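Local structure of extracellular sialidase/neuraminidase, putative (Aspergillus fumigatus, 2XZJ) at residues A[229-234]-A[241-246]; A[38-43]-A[352-357]; A[52-57]-A[70-75]. The protein probably hydrolyses terminal KDN and related sialic acid residues from glycoconjugates, as an exo-sialidase with a six-bladed beta-propeller fold. All blocks are in the same frame, centred on the assembly; numbering follows the deposited sequence.

Contact 1: A[229-234]-A[241-246]. With KFN (2,6-anhydro-3-deoxy-D-glycero-D-galacto-non-2-enonic acid), chain E.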
loop_
_atom_site.group_PDB
_atom_site.type_symbol
_atom_site.label_atom_id
_atom_site.label_comp_id
_atom_site.label_asym_id
_atom_site.label_seq_id
_atom_site.Cartn_x
_atom_site.Cartn_y
_atom_site.Cartn_z
ATOM N N GLU A 229 -8.801 6.176 -2.808
ATOM C CA GLU A 229 -7.777 5.301 -2.212
ATOM C C GLU A 229 -8.230 4.766 -0.859
ATOM O O GLU A 229 -8.184 5.470 0.147
ATOM C CB GLU A 229 -6.438 6.030 -2.095
ATOM C CG GLU A 229 -5.803 6.354 -3.441
ATOM C CD GLU A 229 -4.437 7.010 -3.286
ATOM O OE1 GLU A 229 -4.148 7.567 -2.199
ATOM O OE2 GLU A 229 -3.643 6.935 -4.241
ATOM N N GLY A 230 -8.703 3.530 -0.849
ATOM C CA GLY A 230 -9.291 2.954 0.350
ATOM C C GLY A 230 -8.403 1.924 1.012
ATOM O O GLY A 230 -7.497 1.360 0.363
ATOM N N THR A 231 -8.641 1.730 2.311
ATOM C CA THR A 231 -8.072 0.607 3.071
ATOM C C THR A 231 -9.209 -0.215 3.667
ATOM O O THR A 231 -10.311 0.293 3.871
ATOM C CB THR A 231 -7.107 1.057 4.188
ATOM O OG1 THR A 231 -7.826 1.601 5.296
ATOM C CG2 THR A 231 -6.091 2.081 3.679
ATOM N N ILE A 232 -8.937 -1.484 3.931
ATOM C CA ILE A 232 -9.951 -2.394 4.451
ATOM C C ILE A 232 -9.292 -3.225 5.542
ATOM O O ILE A 232 -8.091 -3.590 5.455
ATOM C CB ILE A 232 -10.576 -3.287 3.329
ATOM C CG1 ILE A 232 -11.780 -4.091 3.858
ATOM C CG2 ILE A 232 -9.530 -4.239 2.741
ATOM C CD1 ILE A 232 -13.059 -3.308 4.051
ATOM N N VAL A 233 -10.047 -3.468 6.605
ATOM C CA VAL A 233 -9.598 -4.463 7.583
ATOM C C VAL A 233 -10.824 -5.102 8.157
ATOM O O VAL A 233 -11.915 -4.543 8.090
ATOM C CB VAL A 233 -8.660 -3.862 8.685
ATOM C CG1 VAL A 233 -9.457 -3.341 9.884
ATOM C CG2 VAL A 233 -7.626 -4.922 9.146
ATOM N N GLN A 234 -10.659 -6.306 8.680
ATOM C CA GLN A 234 -11.689 -6.918 9.481
ATOM C C GLN A 234 -11.392 -6.591 10.952
ATOM O O GLN A 234 -10.327 -6.916 11.479
ATOM C CB GLN A 234 -11.721 -8.433 9.226
ATOM C CG GLN A 234 -12.865 -9.133 9.954
ATOM C CD GLN A 234 -13.060 -10.588 9.575
ATOM O OE1 GLN A 234 -12.123 -11.293 9.157
ATOM N NE2 GLN A 234 -14.312 -11.066 9.749
ATOM N N TYR A 241 -14.306 -2.772 7.771
ATOM C CA TYR A 241 -13.969 -1.415 8.183
ATOM C C TYR A 241 -13.196 -0.825 7.017
ATOM O O TYR A 241 -12.099 -1.307 6.684
ATOM C CB TYR A 241 -13.115 -1.497 9.472
ATOM C CG TYR A 241 -12.370 -0.250 9.948
ATOM C CD1 TYR A 241 -11.077 0.036 9.488
ATOM C CD2 TYR A 241 -12.927 0.601 10.918
ATOM C CE1 TYR A 241 -10.378 1.149 9.946
ATOM C CE2 TYR A 241 -12.231 1.735 11.377
ATOM C CZ TYR A 241 -10.958 2.003 10.886
ATOM O OH TYR A 241 -10.256 3.119 11.338
ATOM N N ARG A 242 -13.798 0.166 6.352
ATOM C CA ARG A 242 -13.100 0.954 5.338
ATOM C C ARG A 242 -12.561 2.230 6.002
ATOM O O ARG A 242 -13.263 2.918 6.774
ATOM C CB ARG A 242 -14.001 1.363 4.169
ATOM C CG ARG A 242 -14.306 0.316 3.120
ATOM C CD ARG A 242 -13.181 0.143 2.072
ATOM N NE ARG A 242 -12.919 1.357 1.287
ATOM C CZ ARG A 242 -12.897 1.410 -0.039
ATOM N NH1 ARG A 242 -13.114 0.323 -0.758
ATOM N NH2 ARG A 242 -12.636 2.570 -0.650
ATOM N N ASN A 243 -11.308 2.534 5.700
ATOM C CA ASN A 243 -10.681 3.740 6.194
ATOM C C ASN A 243 -9.946 4.344 5.013
ATOM O O ASN A 243 -8.862 3.897 4.606
ATOM C CB ASN A 243 -9.779 3.426 7.404
ATOM C CG ASN A 243 -9.050 4.647 7.940
ATOM O OD1 ASN A 243 -8.512 5.457 7.180
ATOM N ND2 ASN A 243 -9.011 4.772 9.257
ATOM N N ASP A 244 -10.574 5.364 4.459
ATOM C CA ASP A 244 -10.228 5.891 3.150
ATOM C C ASP A 244 -9.571 7.254 3.232
ATOM O O ASP A 244 -9.808 8.015 4.167
ATOM C CB ASP A 244 -11.504 6.056 2.342
ATOM C CG ASP A 244 -12.070 4.744 1.850
ATOM O OD1 ASP A 244 -11.718 3.662 2.402
ATOM O OD2 ASP A 244 -12.885 4.839 0.909
ATOM N N ARG A 245 -8.771 7.565 2.218
ATOM C CA ARG A 245 -8.186 8.907 2.066
ATOM C C ARG A 245 -9.295 9.929 1.819
ATOM O O ARG A 245 -10.188 9.677 1.009
ATOM C CB ARG A 245 -7.221 8.880 0.871
ATOM C CG ARG A 245 -6.667 10.220 0.442
ATOM C CD ARG A 245 -5.702 10.006 -0.708
ATOM N NE ARG A 245 -5.459 11.234 -1.447
ATOM C CZ ARG A 245 -4.420 11.418 -2.256
ATOM N NH1 ARG A 245 -3.518 10.450 -2.420
ATOM N NH2 ARG A 245 -4.284 12.575 -2.894
ATOM N N PRO A 246 -9.253 11.088 2.506
ATOM C CA PRO A 246 -10.307 12.061 2.210
ATOM C C PRO A 246 -10.091 12.803 0.891
ATOM O O PRO A 246 -8.948 12.903 0.406
ATOM C CB PRO A 246 -10.235 13.026 3.396
ATOM C CG PRO A 246 -8.770 12.961 3.835
ATOM C CD PRO A 246 -8.358 11.538 3.597
HETATM C C1 KFN E . -0.468 11.287 -4.347
HETATM C C3 KFN E . -0.285 9.306 -5.885
HETATM C C4 KFN E . -0.897 8.292 -6.879
HETATM C C5 KFN E . -2.203 8.855 -7.505
HETATM C C6 KFN E . -3.098 9.483 -6.406
HETATM C C7 KFN E . -4.397 10.150 -6.939
HETATM C C8 KFN E . -5.374 10.551 -5.821
HETATM C C9 KFN E . -6.482 11.436 -6.367
HETATM O O5 KFN E . -2.943 7.840 -8.216
HETATM O O1B KFN E . 0.721 11.098 -4.030
HETATM O O1A KFN E . -1.224 12.184 -3.874
HETATM O O4 KFN E . 0.108 7.938 -7.852
HETATM O O6 KFN E . -2.374 10.534 -5.676
HETATM C C2 KFN E . -1.067 10.331 -5.344
HETATM O O7 KFN E . -4.047 11.352 -7.623
HETATM O O8 KFN E . -5.952 9.401 -5.208
HETATM O O9 KFN E . -7.310 10.689 -7.280
HETATM O O HOH W 1 -9.339 8.942 -1.660
#
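Glu229 and Arg245 run side by side and point the same way, into the site that holds the unsaturated KDN analogue KFN. Their flat ends are turned 81° apart, and Arg245 NH1 meets Glu229 OE1 at 3.0 Å from above the carboxylate plane, a salt bridge bent at the hydrogen. Arg245, extended with CG anti to its backbone nitrogen (chi1 172°), also sends NH1 and NH2 to carboxylate oxygen O1A of KFN, each at 3.2 Å, while KFN C8 lies over one face of the guanidinium. Tyr338 OH binds Glu229 OE2, as in the tyrosine-glutamate pair of sialidases. Behind this site the chain forms an antiparallel beta hairpin within a propeller blade: Ile232 and Arg242 make a non-hydrogen-bonded pair, Val233 and Tyr241 a hydrogen-bonded one. Thr231 OG1 donates to Asn243 O at 2.6 Å in the carbonyl plane, on a lone pair. Arg242 folds back, bent at chi2 and chi3, and grips Asp244 side-on: NE reaches OD1 and NH2 reaches OD2, both 2.8 Å, with Gly230 CA over one guanidinium face. Asp244 OD2 also accepts from Gly227 N. Val233 CG1 approaches the Tyr241 ring obliquely, 3.8 Å from CD1.

Contact 2: A[38-43]-A[352-357]. With KFN (2,6-anhydro-3-deoxy-D-glycero-D-galacto-non-2-enonic acid), chain E.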
loop_
_atom_site.group_PDB
_atom_site.type_symbol
_atom_site.label_atom_id
_atom_site.label_comp_id
_atom_site.label_asym_id
_atom_site.label_seq_id
_atom_site.Cartn_x
_atom_site.Cartn_y
_atom_site.Cartn_z
ATOM N N PHE A 38 11.011 5.627 -6.513
ATOM C CA PHE A 38 10.086 4.572 -6.107
ATOM C C PHE A 38 8.990 5.164 -5.234
ATOM O O PHE A 38 9.284 5.873 -4.291
ATOM C CB PHE A 38 10.832 3.449 -5.388
ATOM C CG PHE A 38 11.834 2.734 -6.279
ATOM C CD1 PHE A 38 11.414 1.735 -7.152
ATOM C CD2 PHE A 38 13.187 3.099 -6.260
ATOM C CE1 PHE A 38 12.328 1.089 -7.995
ATOM C CE2 PHE A 38 14.122 2.457 -7.104
ATOM C CZ PHE A 38 13.681 1.448 -7.971
ATOM N N ARG A 39 7.734 4.885 -5.582
ATOM C CA ARG A 39 6.592 5.351 -4.795
ATOM C C ARG A 39 5.532 4.241 -4.685
ATOM O O ARG A 39 5.640 3.168 -5.307
ATOM C CB ARG A 39 5.946 6.607 -5.403
ATOM C CG ARG A 39 6.756 7.896 -5.323
ATOM C CD ARG A 39 5.852 9.103 -5.405
ATOM N NE ARG A 39 4.842 9.000 -4.352
ATOM C CZ ARG A 39 3.629 9.521 -4.395
ATOM N NH1 ARG A 39 3.222 10.238 -5.443
ATOM N NH2 ARG A 39 2.810 9.317 -3.366
ATOM N N ILE A 40 4.520 4.504 -3.862
ATOM C CA ILE A 40 3.337 3.643 -3.802
ATOM C C ILE A 40 3.694 2.198 -3.371
ATOM O O ILE A 40 3.602 1.243 -4.174
ATOM C CB ILE A 40 2.503 3.701 -5.152
ATOM C CG1 ILE A 40 2.471 5.109 -5.772
ATOM C CG2 ILE A 40 1.085 3.168 -4.959
ATOM C CD1 ILE A 40 1.985 6.249 -4.845
ATOM N N PRO A 41 4.119 2.031 -2.097
ATOM C CA PRO A 41 4.488 0.719 -1.559
ATOM C C PRO A 41 3.313 -0.221 -1.257
ATOM O O PRO A 41 2.183 0.216 -1.004
ATOM C CB PRO A 41 5.186 1.090 -0.227
ATOM C CG PRO A 41 4.486 2.383 0.177
ATOM C CD PRO A 41 4.429 3.110 -1.127
ATOM N N ALA A 42 3.599 -1.517 -1.276
ATOM C CA ALA A 42 2.655 -2.524 -0.798
ATOM C C ALA A 42 3.463 -3.714 -0.306
ATOM O O ALA A 42 4.429 -4.136 -0.959
ATOM C CB ALA A 42 1.734 -2.948 -1.908
ATOM N N VAL A 43 3.061 -4.279 0.818
ATOM C CA VAL A 43 3.806 -5.408 1.379
ATOM C C VAL A 43 2.889 -6.472 1.961
ATOM O O VAL A 43 1.905 -6.151 2.640
ATOM C CB VAL A 43 4.876 -4.937 2.411
ATOM C CG1 VAL A 43 4.226 -4.284 3.680
ATOM C CG2 VAL A 43 5.832 -6.091 2.789
ATOM N N LEU A 352 6.508 -0.486 5.005
ATOM C CA LEU A 352 7.123 0.293 3.941
ATOM C C LEU A 352 6.572 1.719 4.016
ATOM O O LEU A 352 5.358 1.891 4.156
ATOM C CB LEU A 352 6.802 -0.298 2.558
ATOM C CG LEU A 352 7.358 -1.680 2.188
ATOM C CD1 LEU A 352 6.747 -2.134 0.841
ATOM C CD2 LEU A 352 8.889 -1.705 2.137
ATOM N N VAL A 353 7.452 2.712 3.874
ATOM C CA VAL A 353 7.068 4.132 3.983
ATOM C C VAL A 353 7.808 4.932 2.923
ATOM O O VAL A 353 9.033 4.813 2.782
ATOM C CB VAL A 353 7.401 4.729 5.389
ATOM C CG1 VAL A 353 6.867 6.172 5.529
ATOM C CG2 VAL A 353 6.869 3.835 6.512
ATOM N N GLU A 354 7.074 5.770 2.187
ATOM C CA GLU A 354 7.718 6.653 1.229
ATOM C C GLU A 354 8.664 7.668 1.903
ATOM O O GLU A 354 8.474 8.073 3.053
ATOM C CB GLU A 354 6.706 7.396 0.360
ATOM C CG GLU A 354 5.768 6.518 -0.416
ATOM C CD GLU A 354 4.830 7.315 -1.264
ATOM O OE1 GLU A 354 4.319 8.361 -0.782
ATOM O OE2 GLU A 354 4.569 6.888 -2.407
ATOM N N SER A 355 9.669 8.091 1.153
ATOM C CA SER A 355 10.558 9.150 1.608
ATOM C C SER A 355 10.902 10.039 0.418
ATOM O O SER A 355 10.969 9.562 -0.728
ATOM C CB SER A 355 11.825 8.553 2.251
ATOM O OG SER A 355 12.540 9.567 2.933
ATOM N N ASP A 356 11.127 11.325 0.697
ATOM C CA ASP A 356 11.290 12.331 -0.341
ATOM C C ASP A 356 12.537 13.198 -0.068
ATOM O O ASP A 356 12.630 13.903 0.955
ATOM C CB ASP A 356 10.011 13.174 -0.404
ATOM C CG ASP A 356 10.045 14.251 -1.485
ATOM O OD1 ASP A 356 11.024 14.343 -2.245
ATOM O OD2 ASP A 356 9.060 15.008 -1.573
ATOM N N PHE A 357 13.504 13.113 -0.980
ATOM C CA PHE A 357 14.741 13.897 -0.887
ATOM C C PHE A 357 14.481 15.394 -0.984
ATOM O O PHE A 357 15.253 16.179 -0.433
ATOM C CB PHE A 357 15.765 13.437 -1.937
ATOM C CG PHE A 357 16.483 12.180 -1.561
ATOM C CD1 PHE A 357 17.649 12.236 -0.816
ATOM C CD2 PHE A 357 15.986 10.937 -1.936
ATOM C CE1 PHE A 357 18.321 11.085 -0.449
ATOM C CE2 PHE A 357 16.642 9.762 -1.574
ATOM C CZ PHE A 357 17.812 9.826 -0.832
HETATM C C1 KFN E . -0.468 11.287 -4.347
HETATM C C3 KFN E . -0.285 9.306 -5.885
HETATM C C4 KFN E . -0.897 8.292 -6.879
HETATM C C5 KFN E . -2.203 8.855 -7.505
HETATM C C6 KFN E . -3.098 9.483 -6.406
HETATM C C7 KFN E . -4.397 10.150 -6.939
HETATM C C8 KFN E . -5.374 10.551 -5.821
HETATM C C9 KFN E . -6.482 11.436 -6.367
HETATM O O5 KFN E . -2.943 7.840 -8.216
HETATM O O1B KFN E . 0.721 11.098 -4.030
HETATM O O1A KFN E . -1.224 12.184 -3.874
HETATM O O4 KFN E . 0.108 7.938 -7.852
HETATM O O6 KFN E . -2.374 10.534 -5.676
HETATM C C2 KFN E . -1.067 10.331 -5.344
HETATM O O7 KFN E . -4.047 11.352 -7.623
HETATM O O8 KFN E . -5.952 9.401 -5.208
HETATM O O9 KFN E . -7.310 10.689 -7.280
#
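Arg39 and Glu354 meet where two neighbouring blades of the sialidase beta-propeller adjoin, 38-43 facing 352-356 nearly antiparallel but too far off for backbone pairing. The Arg39 chain, bent at chi3, presents its guanidinium side-on: NE reaches Glu354 OE2 at 2.9 Å and NH2 reaches OE1 at 3.1 Å on the syn lone pair. The two planes stand 57° apart, and NE comes at OE2 from above the carboxylate. This two-nitrogen grip on Glu354, itself held through OE1 by Tyr338 N, sets the turn of the guanidinium, whose NH1 and NH2 both reach O1B of the bound KFN, NH2 at 2.8 Å. With Arg245 and Arg302, which also bond to KFN, Arg39 is consistent with the arginine triad of sialidases. Ile40 follows with a left-handed backbone (phi 61°, psi 68°). Its N-H points almost straight at Glu354 OE2, which thereby accepts two firm bonds, and its CD1 lies over a face of the Arg39 guanidinium. Pro41 packs its CD on Glu354 CG at 3.7 Å, the two side chains crossing at about a right angle, and its CB on Leu352 CB at 3.5 Å. Beyond Ala42, Leu352 CD1 rests 3.7 Å from Val43 CB.

Contact 3: A[52-57]-A[70-75]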
loop_
_atom_site.group_PDB
_atom_site.type_symbol
_atom_site.label_atom_id
_atom_site.label_comp_id
_atom_site.label_asym_id
_atom_site.label_seq_id
_atom_site.Cartn_x
_atom_site.Cartn_y
_atom_site.Cartn_z
ATOM N N LEU A 52 7.094 -10.171 0.522
ATOM C CA LEU A 52 7.105 -9.608 -0.825
ATOM C C LEU A 52 6.818 -8.115 -0.707
ATOM O O LEU A 52 5.779 -7.724 -0.161
ATOM C CB LEU A 52 6.011 -10.273 -1.672
ATOM C CG LEU A 52 5.995 -11.797 -1.830
ATOM C CD1 LEU A 52 4.893 -12.209 -2.786
ATOM C CD2 LEU A 52 7.351 -12.311 -2.334
ATOM N N ALA A 53 7.734 -7.280 -1.201
ATOM C CA ALA A 53 7.546 -5.841 -1.120
ATOM C C ALA A 53 7.424 -5.286 -2.537
ATOM O O ALA A 53 8.311 -5.516 -3.370
ATOM C CB ALA A 53 8.711 -5.209 -0.390
ATOM N N PHE A 54 6.318 -4.594 -2.810
ATOM C CA PHE A 54 6.017 -4.082 -4.146
ATOM C C PHE A 54 6.063 -2.563 -4.164
ATOM O O PHE A 54 5.868 -1.903 -3.130
ATOM C CB PHE A 54 4.632 -4.509 -4.624
ATOM C CG PHE A 54 4.378 -5.977 -4.565
ATOM C CD1 PHE A 54 3.926 -6.576 -3.385
ATOM C CD2 PHE A 54 4.553 -6.770 -5.692
ATOM C CE1 PHE A 54 3.658 -7.961 -3.329
ATOM C CE2 PHE A 54 4.305 -8.147 -5.640
ATOM C CZ PHE A 54 3.859 -8.744 -4.465
ATOM N N ALA A 55 6.335 -2.002 -5.337
ATOM C CA ALA A 55 6.337 -0.554 -5.469
ATOM C C ALA A 55 6.228 -0.138 -6.923
ATOM O O ALA A 55 6.396 -0.941 -7.843
ATOM C CB ALA A 55 7.569 0.053 -4.826
ATOM N N GLU A 56 5.874 1.118 -7.123
ATOM C CA GLU A 56 5.909 1.683 -8.449
ATOM C C GLU A 56 7.343 2.157 -8.744
ATOM O O GLU A 56 7.904 2.964 -7.997
ATOM C CB GLU A 56 4.930 2.843 -8.533
ATOM C CG GLU A 56 3.512 2.447 -8.891
ATOM C CD GLU A 56 2.582 3.639 -8.929
ATOM O OE1 GLU A 56 3.044 4.748 -9.300
ATOM O OE2 GLU A 56 1.394 3.473 -8.608
ATOM N N GLY A 57 7.941 1.621 -9.810
ATOM C CA GLY A 57 9.225 2.108 -10.277
ATOM C C GLY A 57 8.945 3.187 -11.311
ATOM O O GLY A 57 8.536 2.885 -12.435
ATOM N N LEU A 70 5.787 -1.859 -12.474
ATOM C CA LEU A 70 5.539 -2.474 -11.187
ATOM C C LEU A 70 6.702 -3.361 -10.764
ATOM O O LEU A 70 6.921 -4.432 -11.340
ATOM C CB LEU A 70 4.202 -3.227 -11.144
ATOM C CG LEU A 70 3.864 -3.026 -9.664
ATOM C CD1 LEU A 70 2.613 -2.193 -9.427
ATOM C CD2 LEU A 70 3.965 -4.215 -8.741
ATOM N N VAL A 71 7.416 -2.909 -9.737
ATOM C CA VAL A 71 8.612 -3.611 -9.249
ATOM C C VAL A 71 8.407 -4.281 -7.900
ATOM O O VAL A 71 7.396 -4.043 -7.218
ATOM C CB VAL A 71 9.879 -2.689 -9.283
ATOM C CG1 VAL A 71 10.161 -2.280 -10.729
ATOM C CG2 VAL A 71 9.730 -1.436 -8.393
ATOM N N TYR A 72 9.335 -5.165 -7.552
ATOM C CA TYR A 72 9.287 -5.814 -6.255
ATOM C C TYR A 72 10.614 -6.388 -5.817
ATOM O O TYR A 72 11.557 -6.527 -6.619
ATOM C CB TYR A 72 8.211 -6.892 -6.231
ATOM C CG TYR A 72 8.554 -8.168 -6.958
ATOM C CD1 TYR A 72 8.585 -8.212 -8.348
ATOM C CD2 TYR A 72 8.795 -9.351 -6.254
ATOM C CE1 TYR A 72 8.869 -9.389 -9.020
ATOM C CE2 TYR A 72 9.077 -10.539 -6.926
ATOM C CZ TYR A 72 9.114 -10.545 -8.306
ATOM O OH TYR A 72 9.390 -11.706 -8.983
ATOM N N LYS A 73 10.658 -6.741 -4.536
ATOM C CA LYS A 73 11.780 -7.433 -3.943
ATOM C C LYS A 73 11.195 -8.487 -3.014
ATOM O O LYS A 73 10.152 -8.270 -2.389
ATOM C CB LYS A 73 12.658 -6.482 -3.134
ATOM C CG LYS A 73 13.472 -5.462 -3.919
ATOM C CD LYS A 73 14.631 -4.933 -3.060
ATOM C CE LYS A 73 15.464 -3.922 -3.801
ATOM N NZ LYS A 73 16.589 -3.375 -2.940
ATOM N N ARG A 74 11.859 -9.628 -2.925
ATOM C CA ARG A 74 11.498 -10.639 -1.927
ATOM C C ARG A 74 12.618 -10.808 -0.904
ATOM O O ARG A 74 13.775 -10.503 -1.197
ATOM C CB ARG A 74 11.265 -11.994 -2.586
ATOM C CG ARG A 74 10.554 -11.969 -3.927
ATOM C CD ARG A 74 10.255 -13.409 -4.349
ATOM N NE ARG A 74 11.469 -14.229 -4.447
ATOM C CZ ARG A 74 11.485 -15.561 -4.522
ATOM N NH1 ARG A 74 10.347 -16.252 -4.528
ATOM N NH2 ARG A 74 12.647 -16.211 -4.620
ATOM N N THR A 75 12.262 -11.283 0.292
ATOM C CA THR A 75 13.260 -11.809 1.224
ATOM C C THR A 75 13.869 -13.042 0.555
ATOM O O THR A 75 13.176 -13.762 -0.136
ATOM C CB THR A 75 12.669 -12.145 2.621
ATOM O OG1 THR A 75 11.525 -13.006 2.509
ATOM C CG2 THR A 75 12.293 -10.860 3.363
#
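A beta hairpin inside one four-stranded propeller blade pairs 52-57 with 70-75, the two middle strands of its antiparallel sheet. Ala53 with Lys73 and Ala55 with Val71 are the hydrogen-bonded pairs, each closed by two backbone bonds; Ala53 N to Lys73 O is 2.9 Å and almost straight. Between and beside them, Leu52 with Arg74, Phe54 with Tyr72 and Glu56 with Leu70 form non-hydrogen-bonded pairs on one face. Phe54 and Tyr72 lie side by side, pointing the same way, but their rings do not stack: Phe54 CD2 meets Tyr72 CB at 3.7 Å and Leu70 CD2 at 4.0 Å. Tyr72 CB lies 3.2 Å from Ala53 O, and the ring leads away from 52-57 to an edge-to-face contact with Trp165. Leu52 CD2 runs along the aliphatic stem of Arg74, 3.6 Å from CG. On the other face, Val71 CG2 packs 3.4 Å from Ala55 O and 3.8 Å from Gly57 N. The backbone bonds thus hold the strands, Phe54, Leu70 and the CB of Tyr72 add apolar contact on one face, and the charged ends find partners outside the pair: Lys73 at Asp27, Arg74 at Glu89, and Glu56 at the adjoining Arg58, which binds KFN.

The chain starts with strand 12-18, which joins the sheet of the C-terminal strands, then enters strand 37-45 and turns into strand 51-58. Contact 3 closes a short hairpin loop there, and contact 1 closes another in a later blade, so the two stand in series on opposite sides of the chain's centre. Contact 2 returns more than 300 residues later and encloses both, where the first complete blade meets the one built from both chain ends. Contacts 2 and 3 touch, since strands 37-45 and 51-58 are sheet neighbours linked by Ala42 O to Phe54 N at 2.7 Å. Contacts 1 and 2, with centres about 18 Å apart, do not touch but reach the same KFN.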